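Local coordinates for antigen MTB48, Mycobacterial protein (Mycobacterium smegmatis, PDB 4WJ1) that is a protein of the ESX-1 type VII secretion system, this chain holding its PE and PPE domains, and probably takes part in DNA conjugation in the recipient strain, at residues A[33-36]-A[41-44]; A[43-48]-A[273-278]. All blocks are in the same frame, centred on the assembly; numbering follows the deposited sequence.

Overall arrangement
Contacts 1 and 2 use neighbouring turns near the start of helix 40-96 and share A43 and S44. Their centres lie about 9 Å apart. Contact 1 is local: the loop that leads into the helix folds back on its first turns. Contact 2 joins parts 225 residues apart, bringing the chain that leaves helix 248-272 against helix 40-96. Both are partly buried, each with two buried residues and a more open lysine. Contact 1 is apolar between its segments, with polar ends held by outside partners. Contact 2 adds two bridging waters. Y46 ties the sites together, its OH probably hydrogen-bonded to A33 O at 2.7 Å.

Contact 1 of 2, residues A[33-36]-A[41-44]; sequences ATKP and TTAS
P36 and T42 make the closest touch between the loop 33-36 and the helical turn 41-44. It is purely apolar. The methyl CG2 of T42 meets the proline ring at CD, 3.4 Å away, and lies 4.1 Å from CG of P36. The two side chains cross obliquely, with the methyl reaching the CD-CG side of the ring. T42 places this methyl by its first torsion: CG2 stands anti to the backbone N, while OG1 turns anti to the carbonyl carbon (chi1 -68°). The methyl therefore faces the loop and OG1 faces its polar partners.

K35 adds looser van der Waals contact. Its CB is 4.3 Å from T42 CG2. The far end of the chain passes alongside the next residue of the helix, where NZ comes within 4.3 Å of A43 CB.

No hydrogen bond joins the two segments. The polar ends are held by residues outside them. K35 NZ forms a salt bridge with E38, between the two segments in sequence. T42 OG1 is hydrogen-bonded to Y269 of helix 248-272 and to D37. F220 of helix 187-230 touches both P36 and T42, so the apolar patch continues onto helix 187-230 of the PPE part.

The touch lays the loop that follows helix 12-22 against the first turns of helix 40-96, the long helix of the PE part. The order helix 12-22, loop, helix 40-96 is consistent with the helical hairpin of PE domains.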
loop_
_atom_site.group_PDB
_atom_site.type_symbol
_atom_site.label_atom_id
_atom_site.label_comp_id
_atom_site.label_asym_id
_atom_site.label_seq_id
_atom_site.Cartn_x
_atom_site.Cartn_y
_atom_site.Cartn_z
ATOM N N ALA A 33 -13.907 2.163 4.290
ATOM C CA ALA A 33 -14.347 2.259 5.670
ATOM C C ALA A 33 -15.179 3.512 5.835
ATOM O O ALA A 33 -15.064 4.422 5.012
ATOM C CB ALA A 33 -13.158 2.293 6.608
ATOM N N THR A 34 -16.010 3.564 6.884
ATOM C CA THR A 34 -16.703 4.798 7.231
ATOM C C THR A 34 -16.301 5.323 8.625
ATOM O O THR A 34 -15.833 4.556 9.466
ATOM C CB THR A 34 -18.218 4.604 7.164
ATOM O OG1 THR A 34 -18.611 3.577 8.074
ATOM C CG2 THR A 34 -18.627 4.200 5.771
ATOM N N LYS A 35 -16.443 6.639 8.825
ATOM C CA LYS A 35 -16.283 7.323 10.127
ATOM C C LYS A 35 -17.162 6.739 11.221
ATOM O O LYS A 35 -18.321 6.454 10.966
ATOM C CB LYS A 35 -16.676 8.801 10.023
ATOM C CG LYS A 35 -15.694 9.690 9.388
ATOM C CD LYS A 35 -16.404 10.774 8.605
ATOM C CE LYS A 35 -17.324 11.547 9.489
ATOM N NZ LYS A 35 -17.819 12.759 8.778
ATOM N N PRO A 36 -16.641 6.635 12.452
ATOM C CA PRO A 36 -17.437 6.179 13.601
ATOM C C PRO A 36 -18.470 7.214 14.023
ATOM O O PRO A 36 -19.529 6.846 14.499
ATOM C CB PRO A 36 -16.401 5.972 14.712
ATOM C CG PRO A 36 -15.061 6.136 14.068
ATOM C CD PRO A 36 -15.234 6.889 12.804
ATOM N N THR A 41 -12.664 16.014 15.194
ATOM C CA THR A 41 -11.463 15.207 15.398
ATOM C C THR A 41 -11.584 13.891 14.646
ATOM O O THR A 41 -10.661 13.479 13.954
ATOM C CB THR A 41 -11.220 14.935 16.908
ATOM O OG1 THR A 41 -10.886 16.159 17.566
ATOM C CG2 THR A 41 -10.092 13.961 17.125
ATOM N N THR A 42 -12.735 13.241 14.766
ATOM C CA THR A 42 -12.949 11.980 14.081
ATOM C C THR A 42 -12.839 12.141 12.567
ATOM O O THR A 42 -12.213 11.330 11.911
ATOM C CB THR A 42 -14.303 11.388 14.434
ATOM O OG1 THR A 42 -14.302 10.992 15.815
ATOM C CG2 THR A 42 -14.603 10.177 13.552
ATOM N N ALA A 43 -13.429 13.197 12.016
ATOM C CA ALA A 43 -13.380 13.414 10.574
ATOM C C ALA A 43 -11.953 13.634 10.121
ATOM O O ALA A 43 -11.563 13.229 9.025
ATOM C CB ALA A 43 -14.234 14.609 10.172
ATOM N N SER A 44 -11.188 14.307 10.966
ATOM C CA SER A 44 -9.857 14.716 10.586
ATOM C C SER A 44 -8.976 13.493 10.515
ATOM O O SER A 44 -8.357 13.235 9.484
ATOM C CB SER A 44 -9.292 15.729 11.570
ATOM O OG SER A 44 -7.903 15.895 11.336
#

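Contact 2 of 2, residues A[43-48]-A[273-278]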
loop_
_atom_site.group_PDB
_atom_site.type_symbol
_atom_site.label_atom_id
_atom_site.label_comp_id
_atom_site.label_asym_id
_atom_site.label_seq_id
_atom_site.Cartn_x
_atom_site.Cartn_y
_atom_site.Cartn_z
ATOM N N ALA A 43 -13.429 13.197 12.016
ATOM C CA ALA A 43 -13.380 13.414 10.574
ATOM C C ALA A 43 -11.953 13.634 10.121
ATOM O O ALA A 43 -11.563 13.229 9.025
ATOM C CB ALA A 43 -14.234 14.609 10.172
ATOM N N SER A 44 -11.188 14.307 10.966
ATOM C CA SER A 44 -9.857 14.716 10.586
ATOM C C SER A 44 -8.976 13.493 10.515
ATOM O O SER A 44 -8.357 13.235 9.484
ATOM C CB SER A 44 -9.292 15.729 11.570
ATOM O OG SER A 44 -7.903 15.895 11.336
ATOM N N VAL A 45 -8.936 12.732 11.608
ATOM C CA VAL A 45 -8.124 11.521 11.655
ATOM C C VAL A 45 -8.581 10.549 10.569
ATOM O O VAL A 45 -7.767 9.994 9.844
ATOM C CB VAL A 45 -8.190 10.851 13.031
ATOM C CG1 VAL A 45 -7.518 9.487 12.998
ATOM C CG2 VAL A 45 -7.526 11.737 14.067
ATOM N N TYR A 46 -9.887 10.383 10.434
ATOM C CA TYR A 46 -10.439 9.530 9.387
ATOM C C TYR A 46 -9.963 9.884 7.978
ATOM O O TYR A 46 -9.545 9.017 7.220
ATOM C CB TYR A 46 -11.953 9.588 9.411
ATOM C CG TYR A 46 -12.600 8.904 8.249
ATOM C CD1 TYR A 46 -12.726 7.508 8.217
ATOM C CD2 TYR A 46 -13.118 9.643 7.194
ATOM C CE1 TYR A 46 -13.344 6.870 7.152
ATOM C CE2 TYR A 46 -13.719 9.021 6.119
ATOM C CZ TYR A 46 -13.839 7.639 6.105
ATOM O OH TYR A 46 -14.444 7.034 5.033
ATOM N N SER A 47 -10.057 11.155 7.621
ATOM C CA SER A 47 -9.739 11.558 6.273
ATOM C C SER A 47 -8.243 11.356 6.021
ATOM O O SER A 47 -7.826 11.124 4.882
ATOM C CB SER A 47 -10.149 13.008 6.029
ATOM O OG SER A 47 -9.393 13.875 6.849
ATOM N N LYS A 48 -7.446 11.419 7.086
ATOM C CA LYS A 48 -6.008 11.146 6.977
ATOM C C LYS A 48 -5.772 9.683 6.650
ATOM O O LYS A 48 -5.057 9.364 5.703
ATOM C CB LYS A 48 -5.275 11.525 8.269
ATOM C CG LYS A 48 -5.235 13.026 8.500
ATOM C CD LYS A 48 -4.356 13.433 9.667
ATOM C CE LYS A 48 -4.355 14.952 9.814
ATOM N NZ LYS A 48 -3.443 15.422 10.889
ATOM N N SER A 273 -5.453 10.363 19.279
ATOM C CA SER A 273 -5.747 9.834 17.955
ATOM C C SER A 273 -4.867 10.454 16.883
ATOM O O SER A 273 -5.108 10.239 15.702
ATOM C CB SER A 273 -7.218 10.053 17.596
ATOM O OG SER A 273 -7.488 11.431 17.389
ATOM N N GLN A 274 -3.868 11.238 17.284
ATOM C CA GLN A 274 -2.927 11.808 16.321
ATOM C C GLN A 274 -2.183 10.701 15.598
ATOM O O GLN A 274 -1.631 9.803 16.227
ATOM C CB GLN A 274 -1.918 12.729 17.002
ATOM C CG GLN A 274 -2.418 14.130 17.266
ATOM C CD GLN A 274 -1.399 14.954 18.021
ATOM O OE1 GLN A 274 -1.549 15.192 19.221
ATOM N NE2 GLN A 274 -0.347 15.395 17.323
ATOM N N ILE A 275 -2.171 10.770 14.273
ATOM C CA ILE A 275 -1.508 9.760 13.459
ATOM C C ILE A 275 -0.545 10.410 12.482
ATOM O O ILE A 275 -0.633 11.610 12.215
ATOM C CB ILE A 275 -2.517 8.939 12.676
ATOM C CG1 ILE A 275 -3.316 9.868 11.764
ATOM C CG2 ILE A 275 -3.431 8.197 13.616
ATOM C CD1 ILE A 275 -4.264 9.143 10.871
ATOM N N GLN A 276 0.377 9.623 11.942
ATOM C CA GLN A 276 1.332 10.176 10.995
ATOM C C GLN A 276 1.045 9.698 9.576
ATOM O O GLN A 276 0.526 8.595 9.364
ATOM C CB GLN A 276 2.767 9.835 11.396
ATOM C CG GLN A 276 2.933 8.580 12.238
ATOM C CD GLN A 276 4.363 8.416 12.752
ATOM O OE1 GLN A 276 4.847 9.231 13.546
ATOM N NE2 GLN A 276 5.048 7.365 12.291
ATOM N N GLU A 277 1.365 10.561 8.617
ATOM C CA GLU A 277 1.181 10.291 7.199
ATOM C C GLU A 277 2.002 9.083 6.766
ATOM O O GLU A 277 3.140 8.909 7.190
ATOM C CB GLU A 277 1.571 11.523 6.371
ATOM C CG GLU A 277 1.264 11.403 4.885
ATOM C CD GLU A 277 1.717 12.613 4.081
ATOM O OE1 GLU A 277 2.168 13.615 4.688
ATOM O OE2 GLU A 277 1.626 12.553 2.834
ATOM N N ILE A 278 1.398 8.235 5.945
ATOM C CA ILE A 278 2.090 7.112 5.342
ATOM C C ILE A 278 2.571 7.585 3.989
ATOM O O ILE A 278 1.756 7.902 3.118
ATOM C CB ILE A 278 1.177 5.877 5.171
ATOM C CG1 ILE A 278 0.463 5.537 6.482
ATOM C CG2 ILE A 278 1.970 4.686 4.680
ATOM C CD1 ILE A 278 1.406 5.095 7.576
HETATM O O HOH W 1 -1.266 12.854 9.993
HETATM O O HOH W 2 -3.683 13.225 13.196
#
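S273 meets V45 where the chain leaves helix 248-272. Its carbonyl O lies 3.3 Å from V45 CG2, and its OG is equally close to that methyl. CG2 therefore sits against both oxygens of one residue, in van der Waals contact. The polar partner of the hydroxyl is Y269 O, one turn back in the helix just ended. V45 also turns its other methyl to this residue, with CG1 at 3.7 Å from S273 O.

I275 is the main apolar partner further on. Its CD1 fits between two residues one turn apart on helix 40-96. It lies 3.7 Å from K48 CB and 3.9 Å from V45 CG1, and it also rests near the carbonyl O of V45. The V45 and I275 side chains cross at a slant. V45 turns CG1 anti to the backbone N (chi1 171°), which directs that methyl toward CD1 of I275. L49 of the same helix and E216 of helix 187-230 also touch I275.

The backbone of I275 is linked to K48 through water. K48 is extended beyond CG, and its NZ donates to a water at 3.2 Å that also accepts from I275 N. A second water donates to I275 O at 2.6 Å, but its bond from K48 NZ is weak. No direct hydrogen bond crosses the contact.

Beyond I275, Q276 N is hydrogen-bonded to E216. The extended chain after helix 248-272 thus runs beside helix 40-96 and helix 187-230. This joins the chain after helix 248-272, in the PPE part, to helix 40-96 of the PE part within the elongated helical bundle of EspB.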